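Local coordinates for protein enoyl-CoA hydratase (Mycobacterium tuberculosis, PDB 5KJP) that probably catalyses the reversible addition of water to the double bond of 2-trans-enoyl-CoA thioesters in fatty acid metabolism, as a trimeric member of the crotonase superfamily, at residues 26-31 against 63-68; 52-57 against 101-106; 107-112 against 131-136; 120-125 against 152-157; 125-130 against 182-187. One frame throughout, in Å; residues are numbered along the deposited sequence. Where two conformers were deposited one is given.

Contact 1 of 5, residues 26-31 against 63-68; sequences LIITIN and AILTGG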
# COMPACT_ATOMS: atom_id res chain seq x y z
N LEU A 26 3.41 -21.66 19.85
CA LEU A 26 3.23 -21.09 21.18
C LEU A 26 1.94 -20.28 21.24
O LEU A 26 1.81 -19.27 20.55
CB LEU A 26 4.43 -20.21 21.56
CG LEU A 26 4.49 -19.90 23.06
CD1 LEU A 26 4.84 -21.18 23.84
CD2 LEU A 26 5.47 -18.77 23.38
N ILE A 27 0.99 -20.72 22.05
CA ILE A 27 -0.26 -19.98 22.20
C ILE A 27 -0.21 -19.09 23.45
O ILE A 27 -0.07 -19.58 24.58
CB ILE A 27 -1.47 -20.91 22.29
CG1 ILE A 27 -1.49 -21.86 21.08
CG2 ILE A 27 -2.77 -20.10 22.37
CD1 ILE A 27 -2.60 -22.87 21.13
N ILE A 28 -0.32 -17.79 23.22
CA ILE A 28 -0.19 -16.77 24.26
C ILE A 28 -1.55 -16.12 24.48
O ILE A 28 -2.14 -15.55 23.56
CB ILE A 28 0.83 -15.69 23.86
CG1 ILE A 28 2.15 -16.33 23.40
CG2 ILE A 28 1.06 -14.71 25.02
CD1 ILE A 28 3.01 -15.42 22.53
N THR A 29 -2.05 -16.20 25.71
CA THR A 29 -3.38 -15.69 26.02
C THR A 29 -3.34 -14.63 27.10
O THR A 29 -2.94 -14.90 28.24
CB THR A 29 -4.30 -16.83 26.47
OG1 THR A 29 -4.35 -17.84 25.45
CG2 THR A 29 -5.71 -16.32 26.74
N ILE A 30 -3.75 -13.41 26.76
CA ILE A 30 -3.91 -12.39 27.78
C ILE A 30 -5.07 -12.79 28.67
O ILE A 30 -6.16 -13.11 28.18
CB ILE A 30 -4.13 -10.98 27.19
CG1 ILE A 30 -2.99 -10.61 26.24
CG2 ILE A 30 -4.25 -9.95 28.31
CD1 ILE A 30 -3.28 -9.39 25.36
N ASN A 31 -4.83 -12.80 29.97
CA ASN A 31 -5.75 -13.39 30.93
C ASN A 31 -6.19 -12.38 31.99
O ASN A 31 -5.94 -12.56 33.18
CB ASN A 31 -5.10 -14.62 31.58
CG ASN A 31 -6.06 -15.40 32.47
OD1 ASN A 31 -7.26 -15.47 32.21
ND2 ASN A 31 -5.52 -15.99 33.54
N ALA A 63 4.08 -18.25 16.91
CA ALA A 63 3.25 -17.94 18.07
C ALA A 63 1.89 -17.38 17.65
O ALA A 63 1.75 -16.78 16.58
CB ALA A 63 3.95 -16.97 18.98
N ILE A 64 0.90 -17.60 18.50
CA ILE A 64 -0.41 -16.98 18.35
C ILE A 64 -0.72 -16.17 19.60
O ILE A 64 -0.58 -16.67 20.72
CB ILE A 64 -1.52 -18.02 18.13
CG1 ILE A 64 -1.24 -18.87 16.89
CG2 ILE A 64 -2.89 -17.33 18.03
CD1 ILE A 64 -2.17 -20.06 16.75
N LEU A 65 -1.11 -14.92 19.40
CA LEU A 65 -1.52 -14.06 20.51
C LEU A 65 -3.03 -13.87 20.50
O LEU A 65 -3.61 -13.51 19.47
CB LEU A 65 -0.82 -12.71 20.44
CG LEU A 65 -1.33 -11.65 21.43
CD1 LEU A 65 -1.06 -12.07 22.88
CD2 LEU A 65 -0.71 -10.29 21.12
N THR A 66 -3.66 -14.10 21.64
CA THR A 66 -5.10 -13.96 21.72
C THR A 66 -5.50 -13.42 23.10
O THR A 66 -4.69 -13.43 24.03
CB THR A 66 -5.81 -15.31 21.42
OG1 THR A 66 -7.18 -15.07 21.07
CG2 THR A 66 -5.72 -16.27 22.61
N GLY A 67 -6.72 -12.91 23.22
CA GLY A 67 -7.21 -12.45 24.51
C GLY A 67 -8.23 -13.43 25.05
O GLY A 67 -9.16 -13.81 24.34
N GLY A 68 -8.06 -13.85 26.30
CA GLY A 68 -8.96 -14.81 26.90
C GLY A 68 -10.36 -14.27 27.07
O GLY A 68 -10.54 -13.07 27.31
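Strands 25-30 and 62-67 are the two arms of a right-handed beta-alpha-beta unit of the crotonase fold, with helix 41-56 as the crossover, and Leu26 to Ile30 pair in parallel with Ala63 to Gly67. Five backbone hydrogen bonds run between them, from Ile64 N to Leu26 O (2.8 Å) at one end to Gly68 N on Ile30 O (2.8 Å) at the other. The axes of the two short strands lie 4.6 Å apart at an angle of 22°.

On the side facing helix 41-56, Ile28 spreads its two branches over different neighbours. CG1 stands beside its own backbone N (chi1 -50°), which carries CD1 back to Ala63 CB at 4.0 Å, while CG2 meets Leu65 CD1, also at 4.0 Å. The same Leu65 methyl reaches on to Ile30 CG1 at 4.1 Å, so one leucine branch fits between two isoleucines. Leu54 and Ala50 of the helix close over this layer.

The other side carries Ile27, Ile64 and the two threonines, with helix 193-205 packing on Ile64. Thr29 and Thr66 lie side by side and point the same way, but turned differently: Thr66 OG1 binds Ala108 O of the next strand, leaving its methyl CG2 to meet Thr29 OG1 at 3.5 Å. Thr29 CG2, in turn, rests 3.4 Å from Gly68 N.

Contact 2 of 5, residues 52-57 against 101-106; sequences DQLDGD and PTKPLI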
# COMPACT_ATOMS: atom_id res chain seq x y z
N ASP A 52 10.20 -13.70 24.02
CA ASP A 52 11.55 -14.20 24.28
C ASP A 52 11.57 -15.72 24.21
O ASP A 52 12.50 -16.32 23.66
CB ASP A 52 12.08 -13.75 25.66
CG ASP A 52 12.33 -12.25 25.73
OD1 ASP A 52 12.36 -11.59 24.67
OD2 ASP A 52 12.50 -11.73 26.85
N GLN A 53 10.53 -16.33 24.77
CA GLN A 53 10.43 -17.78 24.76
C GLN A 53 10.30 -18.31 23.33
O GLN A 53 10.99 -19.26 22.95
CB GLN A 53 9.23 -18.24 25.59
CG GLN A 53 9.06 -19.75 25.63
CD GLN A 53 7.85 -20.17 26.45
OE1 GLN A 53 7.22 -19.35 27.12
NE2 GLN A 53 7.50 -21.45 26.38
N LEU A 54 9.41 -17.69 22.56
CA LEU A 54 9.22 -18.03 21.16
C LEU A 54 10.53 -18.02 20.39
O LEU A 54 10.91 -19.01 19.77
CB LEU A 54 8.23 -17.05 20.50
CG LEU A 54 8.16 -17.12 18.96
CD1 LEU A 54 7.58 -18.46 18.49
CD2 LEU A 54 7.38 -15.93 18.41
N ASP A 55 11.24 -16.89 20.46
CA ASP A 55 12.43 -16.72 19.63
C ASP A 55 13.61 -17.54 20.14
O ASP A 55 14.48 -17.93 19.36
CB ASP A 55 12.80 -15.23 19.54
CG ASP A 55 11.94 -14.47 18.54
OD1 ASP A 55 11.24 -15.12 17.73
OD2 ASP A 55 11.96 -13.22 18.56
N GLY A 56 13.63 -17.83 21.43
CA GLY A 56 14.75 -18.53 22.04
C GLY A 56 14.67 -20.05 21.99
O GLY A 56 15.67 -20.73 22.19
N ASP A 57 13.48 -20.58 21.73
CA ASP A 57 13.27 -22.03 21.80
C ASP A 57 13.28 -22.63 20.39
O ASP A 57 12.40 -22.35 19.58
CB ASP A 57 11.95 -22.33 22.52
CG ASP A 57 11.74 -23.82 22.78
OD1 ASP A 57 12.42 -24.67 22.16
OD2 ASP A 57 10.88 -24.14 23.62
N PRO A 101 8.72 -9.94 17.46
CA PRO A 101 9.53 -11.17 17.46
C PRO A 101 10.15 -11.45 16.09
O PRO A 101 9.71 -10.91 15.07
CB PRO A 101 8.51 -12.26 17.81
CG PRO A 101 7.20 -11.70 17.33
CD PRO A 101 7.28 -10.22 17.58
N THR A 102 11.18 -12.29 16.09
CA THR A 102 11.81 -12.75 14.87
C THR A 102 10.94 -13.78 14.15
O THR A 102 10.74 -13.71 12.94
CB THR A 102 13.18 -13.35 15.18
OG1 THR A 102 14.01 -12.32 15.74
CG2 THR A 102 13.84 -13.92 13.92
N LYS A 103 10.42 -14.74 14.91
CA LYS A 103 9.56 -15.78 14.35
C LYS A 103 8.16 -15.22 14.08
O LYS A 103 7.79 -14.18 14.64
CB LYS A 103 9.52 -16.97 15.30
CG LYS A 103 10.86 -17.69 15.40
CD LYS A 103 10.84 -18.82 16.42
CE LYS A 103 12.23 -19.42 16.59
NZ LYS A 103 12.31 -20.34 17.76
N PRO A 104 7.37 -15.88 13.22
CA PRO A 104 6.04 -15.35 12.89
C PRO A 104 5.09 -15.32 14.09
O PRO A 104 5.08 -16.21 14.94
CB PRO A 104 5.53 -16.31 11.81
CG PRO A 104 6.75 -16.95 11.24
CD PRO A 104 7.71 -17.06 12.39
N LEU A 105 4.30 -14.25 14.13
CA LEU A 105 3.30 -14.06 15.16
C LEU A 105 1.95 -13.78 14.52
O LEU A 105 1.82 -12.89 13.68
CB LEU A 105 3.70 -12.90 16.08
CG LEU A 105 2.68 -12.50 17.15
CD1 LEU A 105 2.42 -13.63 18.15
CD2 LEU A 105 3.16 -11.23 17.85
N ILE A 106 0.96 -14.55 14.94
CA ILE A 106 -0.41 -14.37 14.48
C ILE A 106 -1.27 -13.84 15.62
O ILE A 106 -1.23 -14.39 16.72
CB ILE A 106 -1.02 -15.71 13.98
CG1 ILE A 106 -0.18 -16.29 12.84
CG2 ILE A 106 -2.48 -15.51 13.56
CD1 ILE A 106 -0.35 -17.80 12.68
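The last turn of helix 41-56, the crossover helix of a beta-alpha-beta unit in the crotonase fold, meets the loop 101-104 that leads into strand 105-109, with the CA atoms of Asp55 and Lys103 6.1 Å apart. Asp55 holds this loop by its carboxylate. OD2 takes Thr102 N at 2.8 Å and OD1 takes Lys103 N at 3.0 Å, both on the syn side and both a little over 20° out of the carboxylate plane. Two successive backbone N-H groups are thus gripped by one side chain, which fixes the rotation of the carboxylate.

Lys103 returns the grip in the reverse direction. Its chain, extended beyond CG, slides past Leu54 the opposite way, with CD 3.9 Å from Leu54 CD1. Leu54 sends its other methyl, CD2, to Pro101 CB at 3.9 Å. At its end the lysine reaches the C-terminal end of the helix, where carbonyls point outward and an ammonium group is probably favoured. Leu60 O is a further acceptor for it, beyond the helix. Lys103 NZ donates to Leu54 O of the last turn at 2.8 Å, in the plane of that carbonyl.

Contact 3 of 5, residues 107-112 against 131-136; sequences AAVEGY and RDSAFG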
# COMPACT_ATOMS: atom_id res chain seq x y z
N ALA A 107 -2.03 -12.78 15.38
CA ALA A 107 -3.00 -12.32 16.37
C ALA A 107 -4.37 -12.94 16.08
O ALA A 107 -4.88 -12.83 14.96
CB ALA A 107 -3.08 -10.79 16.39
N ALA A 108 -4.95 -13.60 17.08
CA ALA A 108 -6.29 -14.17 16.95
C ALA A 108 -7.29 -13.31 17.71
O ALA A 108 -7.36 -13.35 18.94
CB ALA A 108 -6.32 -15.61 17.47
N VAL A 109 -8.07 -12.54 16.96
CA VAL A 109 -8.88 -11.47 17.53
C VAL A 109 -10.36 -11.84 17.65
O VAL A 109 -10.99 -12.22 16.66
CB VAL A 109 -8.75 -10.18 16.70
CG1 VAL A 109 -9.67 -9.07 17.25
CG2 VAL A 109 -7.29 -9.72 16.66
N GLU A 110 -10.87 -11.74 18.87
CA GLU A 110 -12.30 -11.78 19.17
C GLU A 110 -12.67 -10.44 19.80
O GLU A 110 -11.82 -9.77 20.40
CB GLU A 110 -12.64 -12.93 20.14
CG GLU A 110 -12.23 -14.33 19.69
CD GLU A 110 -13.26 -15.01 18.80
OE1 GLU A 110 -14.37 -14.47 18.62
OE2 GLU A 110 -12.95 -16.12 18.29
N GLY A 111 -13.94 -10.06 19.69
CA GLY A 111 -14.45 -8.88 20.38
C GLY A 111 -13.69 -7.63 19.98
O GLY A 111 -13.45 -7.41 18.80
N TYR A 112 -13.30 -6.82 20.95
CA TYR A 112 -12.61 -5.58 20.64
C TYR A 112 -11.09 -5.67 20.76
O TYR A 112 -10.56 -6.19 21.75
CB TYR A 112 -13.10 -4.45 21.55
CG TYR A 112 -14.47 -3.94 21.20
CD1 TYR A 112 -14.66 -3.06 20.15
CD2 TYR A 112 -15.59 -4.34 21.92
CE1 TYR A 112 -15.91 -2.58 19.82
CE2 TYR A 112 -16.85 -3.88 21.60
CZ TYR A 112 -17.01 -3.00 20.55
OH TYR A 112 -18.26 -2.52 20.22
N ARG A 131 -15.71 -12.53 12.77
CA ARG A 131 -16.51 -11.66 11.91
C ARG A 131 -17.21 -10.55 12.70
O ARG A 131 -17.61 -9.54 12.13
CB ARG A 131 -17.55 -12.48 11.14
CG ARG A 131 -16.93 -13.37 10.07
CD ARG A 131 -17.98 -14.11 9.25
NE ARG A 131 -17.34 -14.90 8.20
CZ ARG A 131 -17.05 -14.42 6.99
NH1 ARG A 131 -17.35 -13.16 6.68
NH2 ARG A 131 -16.46 -15.20 6.09
N ASP A 132 -17.35 -10.74 14.01
CA ASP A 132 -18.01 -9.73 14.83
C ASP A 132 -17.02 -8.95 15.69
O ASP A 132 -17.42 -8.26 16.63
CB ASP A 132 -19.09 -10.37 15.71
CG ASP A 132 -18.52 -11.40 16.67
OD1 ASP A 132 -17.37 -11.84 16.46
OD2 ASP A 132 -19.24 -11.78 17.61
N SER A 133 -15.74 -9.05 15.37
CA SER A 133 -14.74 -8.30 16.12
C SER A 133 -14.56 -6.90 15.52
O SER A 133 -15.10 -6.61 14.45
CB SER A 133 -13.40 -9.05 16.17
OG SER A 133 -12.81 -9.18 14.89
N ALA A 134 -13.82 -6.05 16.21
CA ALA A 134 -13.56 -4.70 15.70
C ALA A 134 -12.22 -4.16 16.18
O ALA A 134 -11.74 -4.52 17.26
CB ALA A 134 -14.68 -3.76 16.13
N PHE A 135 -11.65 -3.29 15.35
CA PHE A 135 -10.38 -2.63 15.63
C PHE A 135 -10.62 -1.13 15.77
O PHE A 135 -11.73 -0.65 15.53
CB PHE A 135 -9.37 -2.90 14.50
CG PHE A 135 -9.10 -4.36 14.28
CD1 PHE A 135 -9.97 -5.13 13.52
CD2 PHE A 135 -8.00 -4.96 14.86
CE1 PHE A 135 -9.74 -6.49 13.34
CE2 PHE A 135 -7.76 -6.31 14.67
CZ PHE A 135 -8.63 -7.08 13.91
N GLY A 136 -9.59 -0.39 16.16
CA GLY A 136 -9.71 1.05 16.23
C GLY A 136 -8.58 1.66 17.02
O GLY A 136 -7.95 1.00 17.87
O HOH W 1 -15.75 -12.14 18.64
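Asp132, the first residue of 131-136 to approach 107-112, does so through water: OD1 accepts a hydrogen bond from a water at 2.7 Å. The same water donates to Glu110 OE1 and accepts from Gly111 N, so it stands between two carboxylates whose facing oxygens, Glu110 OE1 and Asp132 OD1, are 4.5 Å apart. Glu110 is also held by the backbone N-H groups of Gly191 and Ala193.

Ser133 follows, its CB 3.9 Å from Val109 CG1. OG sits between its own backbone N and carbonyl carbon (chi1 65°), turned back to bond Ala130 O. Ala134 makes the direct polar link, N to Gly111 O at 2.9 Å, with the donor tilted 24° from the carbonyl plane. Its CB lies obliquely by the ring of Tyr112, 4.1 Å from CE1, where the two residues pair as a parallel bridge. Phe135 starts off away from 107-112, yet its ring comes back to Val109, CE2 reaching CG2 at 4.0 Å.

The contact joins the main sheet of the crotonase fold to its small second sheet: strand 105-109 leads into 112-114, which pairs with 134-136, while Phe135 also packs on Ile127 and Ala129 of strand 126-130 and on Ala121 of helix 116-123.

Contact 4 of 5, residues 120-125 against 152-157; sequences LALAAD and LRLPER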
# COMPACT_ATOMS: atom_id res chain seq x y z
N LEU A 120 -1.10 -3.93 19.41
CA LEU A 120 -0.58 -5.29 19.55
C LEU A 120 -0.80 -6.10 18.27
O LEU A 120 0.10 -6.80 17.80
CB LEU A 120 -1.21 -6.02 20.73
CG LEU A 120 -1.01 -5.47 22.14
CD1 LEU A 120 -1.62 -6.41 23.16
CD2 LEU A 120 0.48 -5.25 22.41
N ALA A 121 -2.02 -6.02 17.72
CA ALA A 121 -2.34 -6.77 16.51
C ALA A 121 -1.45 -6.33 15.34
O ALA A 121 -1.00 -7.16 14.56
CB ALA A 121 -3.82 -6.60 16.15
N LEU A 122 -1.19 -5.03 15.25
CA LEU A 122 -0.35 -4.49 14.18
C LEU A 122 1.11 -4.91 14.32
O LEU A 122 1.84 -4.98 13.33
CB LEU A 122 -0.43 -2.95 14.16
CG LEU A 122 -1.74 -2.41 13.60
CD1 LEU A 122 -1.86 -0.92 13.86
CD2 LEU A 122 -1.82 -2.70 12.10
N ALA A 123 1.53 -5.19 15.55
CA ALA A 123 2.90 -5.64 15.78
C ALA A 123 3.06 -7.12 15.42
O ALA A 123 4.18 -7.61 15.26
CB ALA A 123 3.30 -5.40 17.22
N ALA A 124 1.95 -7.84 15.31
CA ALA A 124 1.96 -9.20 14.80
C ALA A 124 2.09 -9.17 13.27
O ALA A 124 1.98 -8.11 12.66
CB ALA A 124 0.68 -9.95 15.21
N ASP A 125 2.33 -10.32 12.66
CA ASP A 125 2.55 -10.40 11.22
C ASP A 125 1.26 -10.66 10.47
O ASP A 125 1.08 -10.23 9.33
CB ASP A 125 3.55 -11.50 10.90
CG ASP A 125 4.84 -11.31 11.64
OD1 ASP A 125 5.46 -10.24 11.47
OD2 ASP A 125 5.22 -12.22 12.41
N LEU A 152 2.34 4.30 12.84
CA LEU A 152 3.48 3.91 12.02
C LEU A 152 3.17 2.68 11.17
O LEU A 152 3.78 2.49 10.11
CB LEU A 152 4.70 3.63 12.90
CG LEU A 152 5.16 4.79 13.78
CD1 LEU A 152 6.33 4.36 14.66
CD2 LEU A 152 5.53 6.01 12.94
N ARG A 153 2.24 1.85 11.62
CA ARG A 153 1.99 0.58 10.94
C ARG A 153 0.65 0.52 10.20
O ARG A 153 0.57 -0.07 9.12
CB ARG A 153 2.08 -0.57 11.93
CG ARG A 153 3.50 -0.80 12.43
CD ARG A 153 3.59 -1.82 13.56
NE ARG A 153 4.99 -2.06 13.91
CZ ARG A 153 5.47 -2.08 15.15
NH1 ARG A 153 4.66 -1.87 16.18
NH2 ARG A 153 6.76 -2.30 15.35
N LEU A 154 -0.41 1.11 10.76
CA LEU A 154 -1.71 1.04 10.10
C LEU A 154 -1.70 1.56 8.65
O LEU A 154 -2.26 0.90 7.78
CB LEU A 154 -2.78 1.79 10.90
CG LEU A 154 -4.22 1.51 10.46
CD1 LEU A 154 -4.54 0.02 10.52
CD2 LEU A 154 -5.20 2.30 11.33
N PRO A 155 -1.06 2.72 8.38
CA PRO A 155 -1.04 3.17 6.98
C PRO A 155 -0.25 2.25 6.05
O PRO A 155 -0.31 2.41 4.83
CB PRO A 155 -0.36 4.55 7.06
CG PRO A 155 -0.53 4.98 8.49
CD PRO A 155 -0.40 3.70 9.26
N GLU A 156 0.49 1.31 6.61
CA GLU A 156 1.24 0.36 5.80
C GLU A 156 0.48 -0.94 5.61
O GLU A 156 0.87 -1.77 4.79
CB GLU A 156 2.60 0.07 6.43
CG GLU A 156 3.50 1.28 6.56
CD GLU A 156 4.80 0.95 7.28
OE1 GLU A 156 4.92 -0.18 7.81
OE2 GLU A 156 5.71 1.80 7.30
N ARG A 157 -0.60 -1.13 6.37
CA ARG A 157 -1.36 -2.37 6.32
C ARG A 157 -2.66 -2.22 5.53
O ARG A 157 -3.14 -3.18 4.93
CB ARG A 157 -1.67 -2.86 7.74
CG ARG A 157 -0.45 -3.37 8.51
CD ARG A 157 -0.15 -4.84 8.19
NE ARG A 157 -0.65 -5.76 9.20
CZ ARG A 157 -0.07 -5.99 10.38
NH1 ARG A 157 1.05 -5.34 10.69
NH2 ARG A 157 -0.60 -6.85 11.25
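Arg157, modelled in two conformers of which one is described, reaches from helix 150-157 to the C-terminal end of helix 116-123, running past Leu122 in the opposite direction. Beyond CB, its CG touches Leu122 CD2 at 3.9 Å. The chain then bends at chi2 (-84°) and again at chi3 (-99°), which turns the guanidinium back over that leucine: Leu122 CD2 sits above the centre of one face, while Asp125 O stands over the opposite face, toward the rim. At the tip, NH1 donates to Leu122 O at 2.8 Å. NH2 makes two weak, bent bonds, one to Ala121 O at 3.3 Å near the guanidinium plane and one to Ala124 O at 3.2 Å.

Leu122 also packs with its other branch, CD1 lying 4.1 Å from Leu154 CB. Arg153, one turn earlier, passes its extended chain along the same helix end. Its CD is 3.6 Å from Leu122 O, and its guanidinium lies with one face over Ala123 CA, while NH1 bonds Thr97 O outside the contact.

In this conformer, then, a buried arginine probably lends positive charge to carbonyls where the helix frays, only the bond to Leu122 O being strong; Asp125 O, also buried here, has no hydrogen-bond partner.

Contact 5 of 5, residues 125-130 against 182-187; sequences DLIVAA and GLVNVL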
# COMPACT_ATOMS: atom_id res chain seq x y z
N ASP A 125 2.33 -10.32 12.66
CA ASP A 125 2.55 -10.40 11.22
C ASP A 125 1.26 -10.66 10.47
O ASP A 125 1.08 -10.23 9.33
CB ASP A 125 3.55 -11.50 10.90
CG ASP A 125 4.84 -11.31 11.64
OD1 ASP A 125 5.46 -10.24 11.47
OD2 ASP A 125 5.22 -12.22 12.41
N LEU A 126 0.37 -11.40 11.12
CA LEU A 126 -0.85 -11.88 10.50
C LEU A 126 -1.98 -11.72 11.50
O LEU A 126 -1.75 -11.83 12.72
CB LEU A 126 -0.71 -13.34 10.08
CG LEU A 126 0.46 -13.68 9.16
CD1 LEU A 126 0.62 -15.18 9.02
CD2 LEU A 126 0.23 -13.04 7.80
N ILE A 127 -3.18 -11.45 11.00
CA ILE A 127 -4.34 -11.32 11.87
C ILE A 127 -5.48 -12.22 11.42
O ILE A 127 -5.91 -12.19 10.27
CB ILE A 127 -4.83 -9.85 11.92
CG1 ILE A 127 -3.74 -8.93 12.46
CG2 ILE A 127 -6.11 -9.75 12.77
CD1 ILE A 127 -4.08 -7.43 12.39
N VAL A 128 -5.94 -13.05 12.35
CA VAL A 128 -7.18 -13.79 12.19
C VAL A 128 -8.21 -13.14 13.09
O VAL A 128 -7.96 -12.96 14.29
CB VAL A 128 -7.00 -15.28 12.56
CG1 VAL A 128 -8.33 -16.02 12.45
CG2 VAL A 128 -5.93 -15.91 11.66
N ALA A 129 -9.35 -12.77 12.54
CA ALA A 129 -10.34 -12.06 13.35
C ALA A 129 -11.74 -12.62 13.18
O ALA A 129 -12.16 -12.98 12.07
CB ALA A 129 -10.32 -10.57 13.02
N ALA A 130 -12.47 -12.71 14.29
CA ALA A 130 -13.88 -13.09 14.26
C ALA A 130 -14.67 -12.07 13.45
O ALA A 130 -14.34 -10.89 13.44
CB ALA A 130 -14.44 -13.21 15.67
N GLY A 182 -7.49 -5.57 3.80
CA GLY A 182 -6.25 -6.33 3.84
C GLY A 182 -5.55 -6.40 5.19
O GLY A 182 -4.47 -6.97 5.29
N LEU A 183 -6.15 -5.81 6.22
CA LEU A 183 -5.60 -5.87 7.57
C LEU A 183 -5.79 -7.25 8.19
O LEU A 183 -4.91 -7.78 8.87
CB LEU A 183 -6.24 -4.81 8.46
CG LEU A 183 -5.86 -4.84 9.94
CD1 LEU A 183 -4.37 -4.50 10.12
CD2 LEU A 183 -6.75 -3.90 10.76
N VAL A 184 -6.96 -7.84 7.94
CA VAL A 184 -7.29 -9.15 8.46
C VAL A 184 -7.06 -10.20 7.38
O VAL A 184 -7.63 -10.12 6.29
CB VAL A 184 -8.75 -9.21 8.96
CG1 VAL A 184 -9.18 -10.65 9.20
CG2 VAL A 184 -8.93 -8.36 10.24
N ASN A 185 -6.22 -11.19 7.68
CA ASN A 185 -5.93 -12.27 6.75
C ASN A 185 -7.08 -13.26 6.61
O ASN A 185 -7.45 -13.67 5.51
CB ASN A 185 -4.68 -13.02 7.21
CG ASN A 185 -3.45 -12.15 7.18
OD1 ASN A 185 -3.14 -11.45 8.16
ND2 ASN A 185 -2.75 -12.17 6.06
N VAL A 186 -7.65 -13.64 7.75
CA VAL A 186 -8.67 -14.67 7.81
C VAL A 186 -9.84 -14.20 8.67
O VAL A 186 -9.64 -13.81 9.82
CB VAL A 186 -8.10 -16.00 8.39
CG1 VAL A 186 -9.22 -17.04 8.58
CG2 VAL A 186 -6.98 -16.54 7.49
N LEU A 187 -11.04 -14.22 8.11
CA LEU A 187 -12.25 -13.98 8.88
C LEU A 187 -12.76 -15.29 9.42
O LEU A 187 -12.92 -16.26 8.67
CB LEU A 187 -13.33 -13.31 8.03
CG LEU A 187 -13.23 -11.82 7.79
CD1 LEU A 187 -14.28 -11.42 6.74
CD2 LEU A 187 -13.44 -11.06 9.10
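Ile127 and Leu183 meet at the apolar centre, CD1 to CD1 at 3.7 Å, their side chains crossing at a slant. Ile127 keeps CG1 beside its backbone N (chi1 -60°), which sends CD1 toward Leu183 and leaves CG2 to meet Val184 CG2, at about a right angle between the side chains. That valine methyl also packs on Ala129 CB at 3.8 Å. Val128 and Val186 lie side by side on the other side of the strand, pointing the same way, CG2 of the first 3.9 Å from CB of the second; Ala196 and Leu200 of helix 193-205 pack against Val128 there.

Outward from this core, the strands are joined in parallel by Ala129 N to Val186 O at 2.9 Å. The pairing is less regular toward Asn185, where Ile127 O takes Asn185 N at 2.8 Å and, weakly, Val186 N as well. Asn185 supplies the missing strand partner from its side chain: OD1 accepts from Ile127 N at 2.8 Å, with the donor tilted 21° from the amide's carbonyl plane. Its ND2 lies 3.6 Å from Leu126 CD2 and reaches Glu165 and the carbonyl of Ala161 of the second subunit.

Here the asparagine side chain thus serves both the strand and the neighbouring subunit of the trimer. Strand 186-188 is the outermost strand of this chain's main sheet, and the parallel pairing forms an edge of the crotonase-fold sheet.

Overall arrangement
Contacts 1, 4 and 5 are buried, whereas contacts 2 and 3 are only partly so. Contacts 1 and 5 are parallel strand pairings in the same sheet, their centres 15 Å apart without touching; strand 105-109 lies between them, its entry loop held by contact 2 and its exit by contact 3. Contact 1 relies on regular backbone bonds and branched aliphatics, contact 5 on fewer bonds eked out by an asparagine. Contact 2 pairs an aspartate and a lysine with backbone groups, contact 4 sends an arginine to carbonyls at a helix end, and contact 3 has two carboxylates bridged by water. Contacts 4 and 5 share Asp125; contacts 2, 4 and 5 touch the second subunit, contact 4 the third as well.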